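Local coordinates for protein RmpA (Streptococcus mutans, PDB 3BJV) that probably serves as the IIA component of an ascorbate-specific phosphotransferase system, relaying a phosphoryl group for ascorbate uptake coupled to its phosphorylation, at residues S12-V26 and F80-T92. Residues are numbered along the deposited sequence; the frame is centred on the assembly and turned at random.
Sequences SIRLGLTAKDWKEAV and FSLVTLTEPVTFT
The side chains of Trp22 and Phe91 cross at about a right angle where helix 22-36 begins. It is CB of Trp22, rather than its indole, that sits over the centre of the Phe91 ring, 3.7 Å from the centroid and almost on the ring normal, a textbook CH-pi contact. With CG of Trp22 placed between its backbone N and carbonyl carbon (chi1 76°), the indole runs past that ring obliquely, the two planes at 38°, and its NE1 comes within 3.8 Å of Thr92 CG2. Val26 CG2 closes on the edge of the same phenyl at CZ, 3.8 Å away, while loop residues Pro56, Tyr58 and Ile59 also touch Phe91. Further along, Ala25 CB touches both Val89 CG2 and Leu85 CD1, and Ala19 CB meets Leu85 CD2 at 3.7 Å.

In this three-layer alpha/beta sandwich, strand 13-17 pairs in parallel with strand 79-85, and a short loop then carries the chain to helix 22-36, which packs against strand 88-90. A beta bulge between Arg14 and Leu17 shifts the register by one residue at that corner. Gly16, with positive phi, gives its N-H to Thr84 OG1 at 3.0 Å, and Leu17 N donates to Thr84 O at 3.0 Å. Ahead of the bulge, Arg14 N binds Leu82 O at 2.9 Å, whereas the bond from Thr84 N to Arg14 O is weak. At the buried start of the strand pair, Ser12 OG donates to a lone pair of Phe80 O (2.7 Å).

At the polar edge, Thr18 and Thr86 join hydroxyls, and a water links Trp22 N to Thr90 O. Asp21 OD1 accepts a nearly straight bond from Glu24 N, capping the helix.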
loop_
_atom_site.group_PDB
_atom_site.type_symbol
_atom_site.label_atom_id
_atom_site.label_comp_id
_atom_site.label_asym_id
_atom_site.label_seq_id
_atom_site.Cartn_x
_atom_site.Cartn_y
_atom_site.Cartn_z
ATOM N N SER A 12 -11.467 10.985 15.775
ATOM C CA SER A 12 -10.177 11.342 15.290
ATOM C C SER A 12 -10.207 12.107 13.976
ATOM O O SER A 12 -9.176 12.180 13.290
ATOM C CB SER A 12 -9.366 10.087 15.156
ATOM O OG SER A 12 -10.082 9.222 14.315
ATOM N N ILE A 13 -11.361 12.661 13.608
ATOM C CA ILE A 13 -11.425 13.634 12.520
ATOM C C ILE A 13 -11.384 15.046 13.107
ATOM O O ILE A 13 -12.292 15.417 13.863
ATOM C CB ILE A 13 -12.719 13.564 11.712
ATOM C CG1 ILE A 13 -12.856 12.214 11.015
ATOM C CG2 ILE A 13 -12.705 14.707 10.707
ATOM C CD1 ILE A 13 -14.174 12.029 10.370
ATOM N N ARG A 14 -10.325 15.809 12.805
ATOM C CA ARG A 14 -10.107 17.140 13.375
ATOM C C ARG A 14 -9.796 18.022 12.184
ATOM O O ARG A 14 -8.812 17.818 11.523
ATOM C CB ARG A 14 -8.933 17.117 14.372
ATOM C CG ARG A 14 -8.971 16.018 15.505
ATOM C CD ARG A 14 -10.164 16.151 16.544
ATOM N NE ARG A 14 -10.119 15.100 17.584
ATOM C CZ ARG A 14 -9.498 15.184 18.761
ATOM N NH1 ARG A 14 -9.506 14.143 19.590
ATOM N NH2 ARG A 14 -8.864 16.290 19.124
ATOM N N LEU A 15 -10.645 18.988 11.868
ATOM C CA LEU A 15 -10.492 19.721 10.626
ATOM C C LEU A 15 -10.103 21.176 10.799
ATOM O O LEU A 15 -10.343 21.766 11.881
ATOM C CB LEU A 15 -11.816 19.660 9.881
ATOM C CG LEU A 15 -12.410 18.310 9.592
ATOM C CD1 LEU A 15 -13.844 18.591 9.230
ATOM C CD2 LEU A 15 -11.710 17.589 8.423
ATOM N N GLY A 16 -9.536 21.759 9.729
ATOM C CA GLY A 16 -9.173 23.179 9.710
ATOM C C GLY A 16 -8.128 23.621 10.745
ATOM O O GLY A 16 -8.237 24.708 11.362
ATOM N N LEU A 17 -7.092 22.792 10.916
ATOM C CA LEU A 17 -6.051 23.040 11.888
ATOM C C LEU A 17 -4.889 23.749 11.245
ATOM O O LEU A 17 -4.710 23.673 10.057
ATOM C CB LEU A 17 -5.604 21.719 12.557
ATOM C CG LEU A 17 -6.702 20.906 13.285
ATOM C CD1 LEU A 17 -6.063 19.825 14.140
ATOM C CD2 LEU A 17 -7.583 21.815 14.160
ATOM N N THR A 18 -4.099 24.432 12.050
ATOM C CA THR A 18 -2.944 25.167 11.561
ATOM C C THR A 18 -1.671 24.544 12.183
ATOM O O THR A 18 -1.606 24.381 13.402
ATOM C CB THR A 18 -3.059 26.700 11.907
ATOM O OG1 THR A 18 -4.268 27.218 11.319
ATOM C CG2 THR A 18 -1.878 27.505 11.339
ATOM N N ALA A 19 -0.683 24.219 11.331
ATOM C CA ALA A 19 0.586 23.668 11.752
ATOM C C ALA A 19 1.662 24.531 11.129
ATOM O O ALA A 19 1.529 24.935 9.984
ATOM C CB ALA A 19 0.723 22.227 11.264
ATOM N N LYS A 20 2.748 24.811 11.852
ATOM C CA LYS A 20 3.794 25.646 11.274
ATOM C C LYS A 20 4.748 24.790 10.502
ATOM O O LYS A 20 5.420 25.268 9.585
ATOM C CB LYS A 20 4.549 26.444 12.350
ATOM C CG LYS A 20 3.816 27.743 12.746
ATOM C CD LYS A 20 4.273 28.281 14.103
ATOM C CE LYS A 20 3.717 29.679 14.348
ATOM N NZ LYS A 20 4.066 30.093 15.725
ATOM N N ASP A 21 4.834 23.516 10.868
ATOM C CA ASP A 21 5.830 22.687 10.184
ATOM C C ASP A 21 5.378 21.249 10.160
ATOM O O ASP A 21 4.291 20.910 10.683
ATOM C CB ASP A 21 7.222 22.848 10.864
ATOM C CG ASP A 21 7.222 22.367 12.301
ATOM O OD1 ASP A 21 6.557 21.364 12.638
ATOM O OD2 ASP A 21 7.880 22.979 13.131
ATOM N N TRP A 22 6.212 20.405 9.585
ATOM C CA TRP A 22 5.874 19.028 9.411
ATOM C C TRP A 22 5.753 18.235 10.716
ATOM O O TRP A 22 4.888 17.323 10.812
ATOM C CB TRP A 22 6.796 18.353 8.399
ATOM C CG TRP A 22 8.180 18.019 8.868
ATOM C CD1 TRP A 22 9.309 18.770 8.677
ATOM C CD2 TRP A 22 8.596 16.839 9.611
ATOM N NE1 TRP A 22 10.388 18.146 9.266
ATOM C CE2 TRP A 22 9.994 16.963 9.832
ATOM C CE3 TRP A 22 7.925 15.694 10.099
ATOM C CZ2 TRP A 22 10.751 15.973 10.499
ATOM C CZ3 TRP A 22 8.668 14.730 10.784
ATOM C CH2 TRP A 22 10.078 14.898 11.003
ATOM N N LYS A 23 6.567 18.589 11.717
ATOM C CA LYS A 23 6.583 17.849 12.994
ATOM C C LYS A 23 5.301 18.142 13.755
ATOM O O LYS A 23 4.746 17.248 14.366
ATOM C CB LYS A 23 7.776 18.221 13.872
ATOM C CG LYS A 23 9.150 17.968 13.235
ATOM C CD LYS A 23 10.232 17.980 14.282
ATOM C CE LYS A 23 11.610 17.618 13.700
ATOM N NZ LYS A 23 12.418 18.868 13.459
ATOM N N GLU A 24 4.859 19.395 13.705
ATOM C CA GLU A 24 3.578 19.775 14.249
ATOM C C GLU A 24 2.400 19.113 13.530
ATOM O O GLU A 24 1.469 18.634 14.171
ATOM C CB GLU A 24 3.352 21.272 14.265
ATOM C CG GLU A 24 1.911 21.551 14.687
ATOM C CD GLU A 24 1.784 22.713 15.634
ATOM O OE1 GLU A 24 2.162 23.848 15.213
ATOM O OE2 GLU A 24 1.303 22.467 16.791
ATOM N N ALA A 25 2.443 19.092 12.213
ATOM C CA ALA A 25 1.384 18.472 11.404
ATOM C C ALA A 25 1.242 17.004 11.846
ATOM O O ALA A 25 0.163 16.504 12.097
ATOM C CB ALA A 25 1.744 18.595 9.919
ATOM N N VAL A 26 2.382 16.346 11.976
ATOM C CA VAL A 26 2.438 14.964 12.416
ATOM C C VAL A 26 1.905 14.817 13.844
ATOM O O VAL A 26 1.118 13.934 14.104
ATOM C CB VAL A 26 3.866 14.374 12.231
ATOM C CG1 VAL A 26 4.000 13.019 12.930
ATOM C CG2 VAL A 26 4.143 14.250 10.761
ATOM N N PHE A 80 -7.460 4.917 12.777
ATOM C CA PHE A 80 -7.111 5.948 11.839
ATOM C C PHE A 80 -7.500 7.294 12.421
ATOM O O PHE A 80 -8.429 7.361 13.197
ATOM C CB PHE A 80 -7.927 5.812 10.549
ATOM C CG PHE A 80 -7.771 4.517 9.830
ATOM C CD1 PHE A 80 -8.668 3.468 10.046
ATOM C CD2 PHE A 80 -6.775 4.357 8.857
ATOM C CE1 PHE A 80 -8.543 2.271 9.348
ATOM C CE2 PHE A 80 -6.663 3.142 8.113
ATOM C CZ PHE A 80 -7.548 2.129 8.353
ATOM N N SER A 81 -6.808 8.362 11.996
ATOM C CA SER A 81 -7.318 9.709 12.148
ATOM C C SER A 81 -7.235 10.494 10.810
ATOM O O SER A 81 -6.627 10.074 9.859
ATOM C CB SER A 81 -6.543 10.444 13.219
ATOM O OG SER A 81 -5.269 10.770 12.703
ATOM N N LEU A 82 -7.896 11.631 10.748
ATOM C CA LEU A 82 -7.841 12.480 9.607
ATOM C C LEU A 82 -7.816 13.912 10.113
ATOM O O LEU A 82 -8.690 14.342 10.907
ATOM C CB LEU A 82 -9.031 12.233 8.690
ATOM C CG LEU A 82 -8.921 12.858 7.294
ATOM C CD1 LEU A 82 -9.665 11.964 6.368
ATOM C CD2 LEU A 82 -9.503 14.275 7.262
ATOM N N VAL A 83 -6.800 14.633 9.643
ATOM C CA VAL A 83 -6.561 16.016 9.999
ATOM C C VAL A 83 -6.404 16.767 8.659
ATOM O O VAL A 83 -5.712 16.266 7.762
ATOM C CB VAL A 83 -5.253 16.125 10.831
ATOM C CG1 VAL A 83 -4.617 17.538 10.718
ATOM C CG2 VAL A 83 -5.469 15.727 12.325
ATOM N N THR A 84 -7.017 17.948 8.527
ATOM C CA THR A 84 -6.787 18.836 7.375
ATOM C C THR A 84 -6.199 20.135 7.901
ATOM O O THR A 84 -6.569 20.587 8.957
ATOM C CB THR A 84 -8.082 19.175 6.643
ATOM O OG1 THR A 84 -9.007 19.769 7.551
ATOM C CG2 THR A 84 -8.732 17.903 5.998
ATOM N N LEU A 85 -5.223 20.676 7.199
ATOM C CA LEU A 85 -4.574 21.962 7.524
ATOM C C LEU A 85 -5.174 23.134 6.705
ATOM O O LEU A 85 -5.706 22.930 5.587
ATOM C CB LEU A 85 -3.046 21.866 7.230
ATOM C CG LEU A 85 -2.336 20.727 7.963
ATOM C CD1 LEU A 85 -1.008 20.624 7.456
ATOM C CD2 LEU A 85 -2.246 21.034 9.451
ATOM N N THR A 86 -5.001 24.358 7.219
ATOM C CA THR A 86 -5.484 25.535 6.508
ATOM C C THR A 86 -4.502 25.996 5.417
ATOM O O THR A 86 -4.909 26.614 4.421
ATOM C CB THR A 86 -5.831 26.666 7.475
ATOM O OG1 THR A 86 -4.710 26.920 8.333
ATOM C CG2 THR A 86 -7.093 26.271 8.340
ATOM N N GLU A 87 -3.217 25.673 5.607
ATOM C CA GLU A 87 -2.170 25.852 4.617
ATOM C C GLU A 87 -1.349 24.594 4.611
ATOM O O GLU A 87 -1.202 23.982 5.651
ATOM C CB GLU A 87 -1.258 26.955 5.076
ATOM C CG GLU A 87 -1.922 28.256 4.925
ATOM C CD GLU A 87 -1.542 29.192 6.017
ATOM O OE1 GLU A 87 -0.299 29.442 6.147
ATOM O OE2 GLU A 87 -2.507 29.646 6.729
ATOM N N PRO A 88 -0.813 24.203 3.443
ATOM C CA PRO A 88 0.175 23.133 3.367
ATOM C C PRO A 88 1.418 23.356 4.222
ATOM O O PRO A 88 1.713 24.489 4.575
ATOM C CB PRO A 88 0.541 23.086 1.866
ATOM C CG PRO A 88 -0.039 24.353 1.273
ATOM C CD PRO A 88 -1.208 24.692 2.111
ATOM N N VAL A 89 2.079 22.267 4.619
ATOM C CA VAL A 89 3.382 22.295 5.267
ATOM C C VAL A 89 4.282 21.532 4.322
ATOM O O VAL A 89 3.785 20.669 3.588
ATOM C CB VAL A 89 3.413 21.572 6.701
ATOM C CG1 VAL A 89 2.743 22.399 7.746
ATOM C CG2 VAL A 89 2.794 20.170 6.659
ATOM N N THR A 90 5.587 21.818 4.349
ATOM C CA THR A 90 6.558 21.155 3.495
ATOM C C THR A 90 7.303 20.084 4.280
ATOM O O THR A 90 7.859 20.368 5.331
ATOM C CB THR A 90 7.549 22.161 2.899
ATOM O OG1 THR A 90 6.833 23.284 2.343
ATOM C CG2 THR A 90 8.350 21.517 1.792
ATOM N N PHE A 91 7.263 18.848 3.818
ATOM C CA PHE A 91 8.078 17.778 4.433
ATOM C C PHE A 91 9.552 17.801 3.969
ATOM O O PHE A 91 9.902 18.559 3.064
ATOM C CB PHE A 91 7.438 16.399 4.199
ATOM C CG PHE A 91 6.378 16.052 5.210
ATOM C CD1 PHE A 91 5.159 16.743 5.240
ATOM C CD2 PHE A 91 6.610 15.070 6.170
ATOM C CE1 PHE A 91 4.171 16.426 6.209
ATOM C CE2 PHE A 91 5.639 14.738 7.117
ATOM C CZ PHE A 91 4.416 15.419 7.145
ATOM N N THR A 92 10.419 16.992 4.569
ATOM C CA THR A 92 11.881 17.144 4.337
ATOM C C THR A 92 12.325 16.867 2.892
ATOM O O THR A 92 13.374 17.381 2.472
ATOM C CB THR A 92 12.786 16.355 5.359
ATOM O OG1 THR A 92 12.228 15.059 5.647
ATOM C CG2 THR A 92 12.929 17.113 6.652
HETATM O O HOH W 1 7.872 21.847 7.537
#